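Local coordinates for nitrate transport protein nrtA (Synechocystis sp., PDB 2G29) that binds nitrate in the periplasm as the solute-binding component of the NrtABCD ABC transporter, which takes up nitrate and probably nitrite, at residues A255-A258 against L259-V263; E364-W367 against R368-A371. One frame throughout, in Å; residues are numbered along the deposited sequence.

Interaction 1 (A255-A258 against L259-V263); sequences AAKA and LLMAV
Met261 folds its thioether back over the preceding turn of an alpha helix, toward Lys257. Met261 CG lies 3.3 Å from Lys257 O. The chain then bends at its last torsion (chi3 -68°), which carries Met261 CE back along the helix to 4.1 Å from Lys257 CG. The lysine leaves in another direction: CG stands opposite the backbone N (chi1 -177°), and the extended chain crosses the methionine at a slant, so that CG, near its root, does the touching while the ammonium end runs on to the exposed side. On another side of the helix Leu259 lies back over Ala255, with Leu259 CG 3.5 Å from Ala255 O. Ala255 O also accepts the backbone bond from Leu259 N, at 2.8 Å. Three further i to i+4 bonds carry the regular alpha-helical pattern on, from Leu260 N to Ala256 O, Met261 N to Lys257 O and Ala262 N to Ala258 O.

Glu31 accepts the N-H of Ala255 through OE1, tying this part of the helix to the N-terminal segment of the modelled chain. Helix 253-271 follows closely on strand 240-245 and helix 246-251. Trp248 of that short helix packs on Ala255, Ala256 and Leu259; helix 56-59 meets Leu259 and Ala262, and helix 364-373 lies against Lys257, Leu260 and Met261.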
ATOM      1  N   ALA A 255     -20.128 -14.589  -3.725  1.00 15.69           N
ATOM      2  CA  ALA A 255     -19.343 -13.877  -4.740  1.00 14.62           C
ATOM      3  C   ALA A 255     -18.092 -13.298  -4.070  1.00 15.38           C
ATOM      4  O   ALA A 255     -17.020 -13.291  -4.667  1.00 14.90           O
ATOM      5  CB  ALA A 255     -20.161 -12.751  -5.373  1.00 15.66           C
ATOM      6  N   ALA A 256     -18.210 -12.827  -2.831  1.00 15.18           N
ATOM      7  CA  ALA A 256     -17.020 -12.289  -2.157  1.00 15.47           C
ATOM      8  C   ALA A 256     -15.980 -13.398  -1.927  1.00 14.53           C
ATOM      9  O   ALA A 256     -14.782 -13.162  -2.013  1.00 15.38           O
ATOM     10  CB  ALA A 256     -17.414 -11.650  -0.827  1.00 15.37           C
ATOM     11  N   LYS A 257     -16.442 -14.629  -1.676  1.00 14.91           N
ATOM     12  CA  LYS A 257     -15.510 -15.735  -1.480  1.00 16.08           C
ATOM     13  C   LYS A 257     -14.850 -16.075  -2.823  1.00 14.67           C
ATOM     14  O   LYS A 257     -13.640 -16.343  -2.905  1.00 15.45           O
ATOM     15  CB  LYS A 257     -16.239 -16.961  -0.902  1.00 17.06           C
ATOM     16  CG  LYS A 257     -15.294 -18.128  -0.616  1.00 18.82           C
ATOM     17  CD  LYS A 257     -16.065 -19.344  -0.066  1.00 22.06           C
ATOM     18  CE  LYS A 257     -15.131 -20.376   0.538  1.00 22.29           C
ATOM     19  NZ  LYS A 257     -15.927 -21.550   1.073  1.00 24.96           N
ATOM     20  N   ALA A 258     -15.650 -16.019  -3.890  1.00 15.58           N
ATOM     21  CA  ALA A 258     -15.146 -16.299  -5.220  1.00 14.75           C
ATOM     22  C   ALA A 258     -14.092 -15.268  -5.647  1.00 14.96           C
ATOM     23  O   ALA A 258     -13.036 -15.637  -6.179  1.00 16.14           O
ATOM     24  CB  ALA A 258     -16.311 -16.354  -6.216  1.00 15.93           C
ATOM     25  N   LEU A 259     -14.352 -13.984  -5.389  1.00 13.73           N
ATOM     26  CA  LEU A 259     -13.370 -12.939  -5.727  1.00 14.55           C
ATOM     27  C   LEU A 259     -12.078 -13.155  -4.932  1.00 13.73           C
ATOM     28  O   LEU A 259     -10.976 -13.001  -5.478  1.00 14.13           O
ATOM     29  CB  LEU A 259     -13.894 -11.538  -5.392  1.00 15.14           C
ATOM     30  CG  LEU A 259     -14.976 -10.919  -6.249  1.00 14.24           C
ATOM     31  CD1 LEU A 259     -15.264  -9.534  -5.655  1.00 15.38           C
ATOM     32  CD2 LEU A 259     -14.509 -10.804  -7.711  1.00 15.11           C
ATOM     33  N   LEU A 260     -12.205 -13.467  -3.633  1.00 13.58           N
ATOM     34  CA  LEU A 260     -11.050 -13.667  -2.780  1.00 13.43           C
ATOM     35  C   LEU A 260     -10.194 -14.816  -3.264  1.00 13.73           C
ATOM     36  O   LEU A 260      -9.000 -14.703  -3.314  1.00 13.99           O
ATOM     37  CB  LEU A 260     -11.479 -13.897  -1.327  1.00 15.69           C
ATOM     38  CG  LEU A 260     -10.873 -13.055  -0.208  1.00 21.69           C
ATOM     39  CD1 LEU A 260     -11.151 -13.761   1.109  1.00 16.46           C
ATOM     40  CD2 LEU A 260      -9.374 -12.757  -0.407  1.00 14.53           C
ATOM     41  N   MET A 261     -10.824 -15.937  -3.623  1.00 13.62           N
ATOM     42  CA  MET A 261     -10.039 -17.069  -4.106  1.00 14.73           C
ATOM     43  C   MET A 261      -9.349 -16.698  -5.424  1.00 14.13           C
ATOM     44  O   MET A 261      -8.197 -17.075  -5.628  1.00 14.72           O
ATOM     45  CB  MET A 261     -10.933 -18.297  -4.298  1.00 15.51           C
ATOM     46  CG  MET A 261     -11.480 -18.811  -2.957  1.00 15.12           C
ATOM     47  SD  MET A 261     -12.386 -20.408  -3.085  1.00 17.84           S
ATOM     48  CE  MET A 261     -13.676 -19.897  -3.942  1.00 17.48           C
ATOM     49  N   ALA A 262     -10.029 -15.965  -6.299  1.00 15.02           N
ATOM     50  CA  ALA A 262      -9.410 -15.549  -7.556  1.00 15.06           C
ATOM     51  C   ALA A 262      -8.208 -14.655  -7.275  1.00 14.18           C
ATOM     52  O   ALA A 262      -7.152 -14.815  -7.895  1.00 15.65           O
ATOM     53  CB  ALA A 262     -10.405 -14.812  -8.413  1.00 14.87           C
ATOM     54  N   VAL A 263      -8.357 -13.733  -6.321  1.00 15.37           N
ATOM     55  CA  VAL A 263      -7.232 -12.848  -5.983  1.00 14.66           C
ATOM     56  C   VAL A 263      -6.053 -13.630  -5.364  1.00 14.06           C
ATOM     57  O   VAL A 263      -4.895 -13.355  -5.645  1.00 13.93           O
ATOM     58  CB  VAL A 263      -7.708 -11.718  -5.026  1.00 14.97           C
ATOM     59  CG1 VAL A 263      -6.509 -10.954  -4.427  1.00 15.16           C
ATOM     60  CG2 VAL A 263      -8.581 -10.716  -5.817  1.00 14.85           C
TER

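Interaction 2 (E364-W367 against R368-A371)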
ATOM      1  N   GLU A 364      -9.928 -11.436   8.286  1.00 13.28           N
ATOM      2  CA  GLU A 364      -8.964 -12.545   8.164  1.00 12.12           C
ATOM      3  C   GLU A 364      -9.721 -13.883   8.247  1.00 12.08           C
ATOM      4  O   GLU A 364      -9.194 -14.911   7.792  1.00 13.27           O
ATOM      5  CB  GLU A 364      -7.881 -12.439   9.261  1.00 11.96           C
ATOM      6  CG  GLU A 364      -8.409 -12.521  10.714  1.00 11.57           C
ATOM      7  CD  GLU A 364      -8.617 -13.936  11.178  1.00 12.87           C
ATOM      8  OE1 GLU A 364      -7.767 -14.800  10.878  1.00 13.53           O
ATOM      9  OE2 GLU A 364      -9.607 -14.168  11.916  1.00 15.70           O
ATOM     10  N   ASP A 365     -10.900 -13.883   8.861  1.00 12.30           N
ATOM     11  CA  ASP A 365     -11.711 -15.110   8.935  1.00 12.52           C
ATOM     12  C   ASP A 365     -12.138 -15.522   7.518  1.00 13.17           C
ATOM     13  O   ASP A 365     -12.103 -16.710   7.191  1.00 14.98           O
ATOM     14  CB  ASP A 365     -12.954 -14.935   9.834  1.00 13.44           C
ATOM     15  CG  ASP A 365     -13.878 -13.803   9.381  1.00 14.20           C
ATOM     16  OD1 ASP A 365     -13.401 -12.687   9.091  1.00 14.93           O
ATOM     17  OD2 ASP A 365     -15.104 -14.055   9.338  1.00 16.49           O
ATOM     18  N   LEU A 366     -12.541 -14.571   6.677  1.00 12.71           N
ATOM     19  CA  LEU A 366     -12.896 -14.868   5.282  1.00 12.66           C
ATOM     20  C   LEU A 366     -11.638 -15.327   4.524  1.00 14.00           C
ATOM     21  O   LEU A 366     -11.715 -16.205   3.652  1.00 12.95           O
ATOM     22  CB  LEU A 366     -13.520 -13.626   4.611  1.00 13.27           C
ATOM     23  CG  LEU A 366     -14.850 -13.194   5.216  1.00 12.77           C
ATOM     24  CD1 LEU A 366     -15.463 -12.058   4.435  1.00 13.55           C
ATOM     25  CD2 LEU A 366     -15.816 -14.407   5.148  1.00 13.39           C
ATOM     26  N   TRP A 367     -10.470 -14.757   4.852  1.00 12.94           N
ATOM     27  CA  TRP A 367      -9.251 -15.162   4.188  1.00 12.77           C
ATOM     28  C   TRP A 367      -8.955 -16.619   4.505  1.00 13.88           C
ATOM     29  O   TRP A 367      -8.660 -17.406   3.590  1.00 14.31           O
ATOM     30  CB  TRP A 367      -8.081 -14.233   4.599  1.00 11.89           C
ATOM     31  CG  TRP A 367      -6.802 -14.447   3.801  1.00 12.70           C
ATOM     32  CD1 TRP A 367      -6.358 -13.677   2.760  1.00 12.77           C
ATOM     33  CD2 TRP A 367      -5.810 -15.480   3.986  1.00 14.58           C
ATOM     34  NE1 TRP A 367      -5.167 -14.158   2.279  1.00 12.54           N
ATOM     35  CE2 TRP A 367      -4.799 -15.253   3.019  1.00 13.70           C
ATOM     36  CE3 TRP A 367      -5.674 -16.563   4.875  1.00 14.04           C
ATOM     37  CZ2 TRP A 367      -3.657 -16.073   2.906  1.00 14.18           C
ATOM     38  CZ3 TRP A 367      -4.544 -17.383   4.769  1.00 13.69           C
ATOM     39  CH2 TRP A 367      -3.546 -17.128   3.789  1.00 14.47           C
ATOM     40  N   ARG A 368      -9.033 -17.000   5.782  1.00 13.58           N
ATOM     41  CA  ARG A 368      -8.781 -18.404   6.144  1.00 13.33           C
ATOM     42  C   ARG A 368      -9.783 -19.345   5.491  1.00 15.01           C
ATOM     43  O   ARG A 368      -9.397 -20.453   5.085  1.00 15.53           O
ATOM     44  CB  ARG A 368      -8.799 -18.585   7.667  1.00 15.72           C
ATOM     45  CG  ARG A 368      -7.534 -18.071   8.354  1.00 13.43           C
ATOM     46  CD  ARG A 368      -7.572 -18.388   9.870  1.00 14.27           C
ATOM     47  NE  ARG A 368      -8.461 -17.495  10.603  1.00 14.96           N
ATOM     48  CZ  ARG A 368      -9.520 -17.883  11.301  1.00 16.60           C
ATOM     49  NH1 ARG A 368      -9.847 -19.182  11.378  1.00 21.27           N
ATOM     50  NH2 ARG A 368     -10.284 -16.979  11.902  1.00 16.49           N
ATOM     51  N   GLU A 369     -11.049 -18.939   5.378  1.00 14.49           N
ATOM     52  CA  GLU A 369     -12.032 -19.826   4.739  1.00 15.81           C
ATOM     53  C   GLU A 369     -11.689 -20.028   3.277  1.00 16.48           C
ATOM     54  O   GLU A 369     -11.763 -21.154   2.761  1.00 16.58           O
ATOM     55  CB  GLU A 369     -13.439 -19.260   4.902  1.00 15.36           C
ATOM     56  CG  GLU A 369     -13.923 -19.454   6.350  1.00 18.66           C
ATOM     57  CD  GLU A 369     -15.033 -18.521   6.766  1.00 22.59           C
ATOM     58  OE1 GLU A 369     -15.729 -17.972   5.880  1.00 24.85           O
ATOM     59  OE2 GLU A 369     -15.218 -18.345   8.000  1.00 23.65           O
ATOM     60  N   ALA A 370     -11.264 -18.967   2.599  1.00 15.92           N
ATOM     61  CA  ALA A 370     -10.902 -19.098   1.196  1.00 15.42           C
ATOM     62  C   ALA A 370      -9.631 -19.909   1.016  1.00 17.45           C
ATOM     63  O   ALA A 370      -9.536 -20.713   0.086  1.00 15.82           O
ATOM     64  CB  ALA A 370     -10.736 -17.694   0.586  1.00 14.21           C
ATOM     65  N   ALA A 371      -8.633 -19.704   1.866  1.00 16.64           N
ATOM     66  CA  ALA A 371      -7.383 -20.457   1.721  1.00 16.52           C
ATOM     67  C   ALA A 371      -7.619 -21.950   1.987  1.00 18.17           C
ATOM     68  O   ALA A 371      -6.972 -22.816   1.369  1.00 17.90           O
ATOM     69  CB  ALA A 371      -6.308 -19.912   2.665  1.00 15.24           C
TER
HETATM   70  O   HOH W   1     -16.474 -16.286   9.046  1.00 23.91           O
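Arg368 and Glu364 form an i to i+4 salt bridge on the first turn of alpha helix 364-373, their side chains running side by side. The guanidinium grips side-on: Arg368 NE donates to Glu364 OE1 at 2.8 Å and Arg368 NH2 to Glu364 OE2 at 2.9 Å, the latter nearly straight. Both oxygens are met on their syn sides, with the two flat groups only 17° apart. Glu364 is turned up to this grip by its first two torsions (chi1 61°, chi2 83°), and Tyr329 OH holds OE1 as well. Replacing Arg368 by an alanine is likely to leave the Glu364 carboxylate with the tyrosine but without its opposite charge, and freer to turn.

Glu369 reaches back toward Asp365, which is salt-bridged through OD1 to Arg363. A water bridges the two acids, donating to both, 2.6 Å from Asp365 OD2 and 2.6 Å from Glu369 OE2, which probably eases the repulsion between like charges. Glu369 OE1 also lies against Leu366 CD2. Ala370 bonds through its N-H to Leu366 O and turns its methyl to helix 253-271. Ala371 N-H goes to Trp367 O, while Ser328 OG pairs with the indole NE1. Over one face of that indole comes the Ala371 methyl, a CH-pi contact with Ala371 CB 4.1 Å from the centroid of the Trp367 six-membered ring and 3.7 Å from Trp367 CZ3.

Neither contact closes a long loop: each joins successive turns of one helix, and the two come in series along the chain, without nesting or crossing. Interaction 1 comes first, early in helix 253-271; about a hundred residues later interaction 2 opens helix 364-373. The chain has by then returned to the same region, and the contact centres are about 10 Å apart. Leu260 CD1 of the first helix packs 3.6 Å from Leu366 O of the second, and Met261 CG lies 3.8 Å from Ala370 CB. Helix 364-373 thus packs on helix 253-271 and also touches strand 115-120, an outermost strand of the sheet that also holds 36-39, away from the nitrate site.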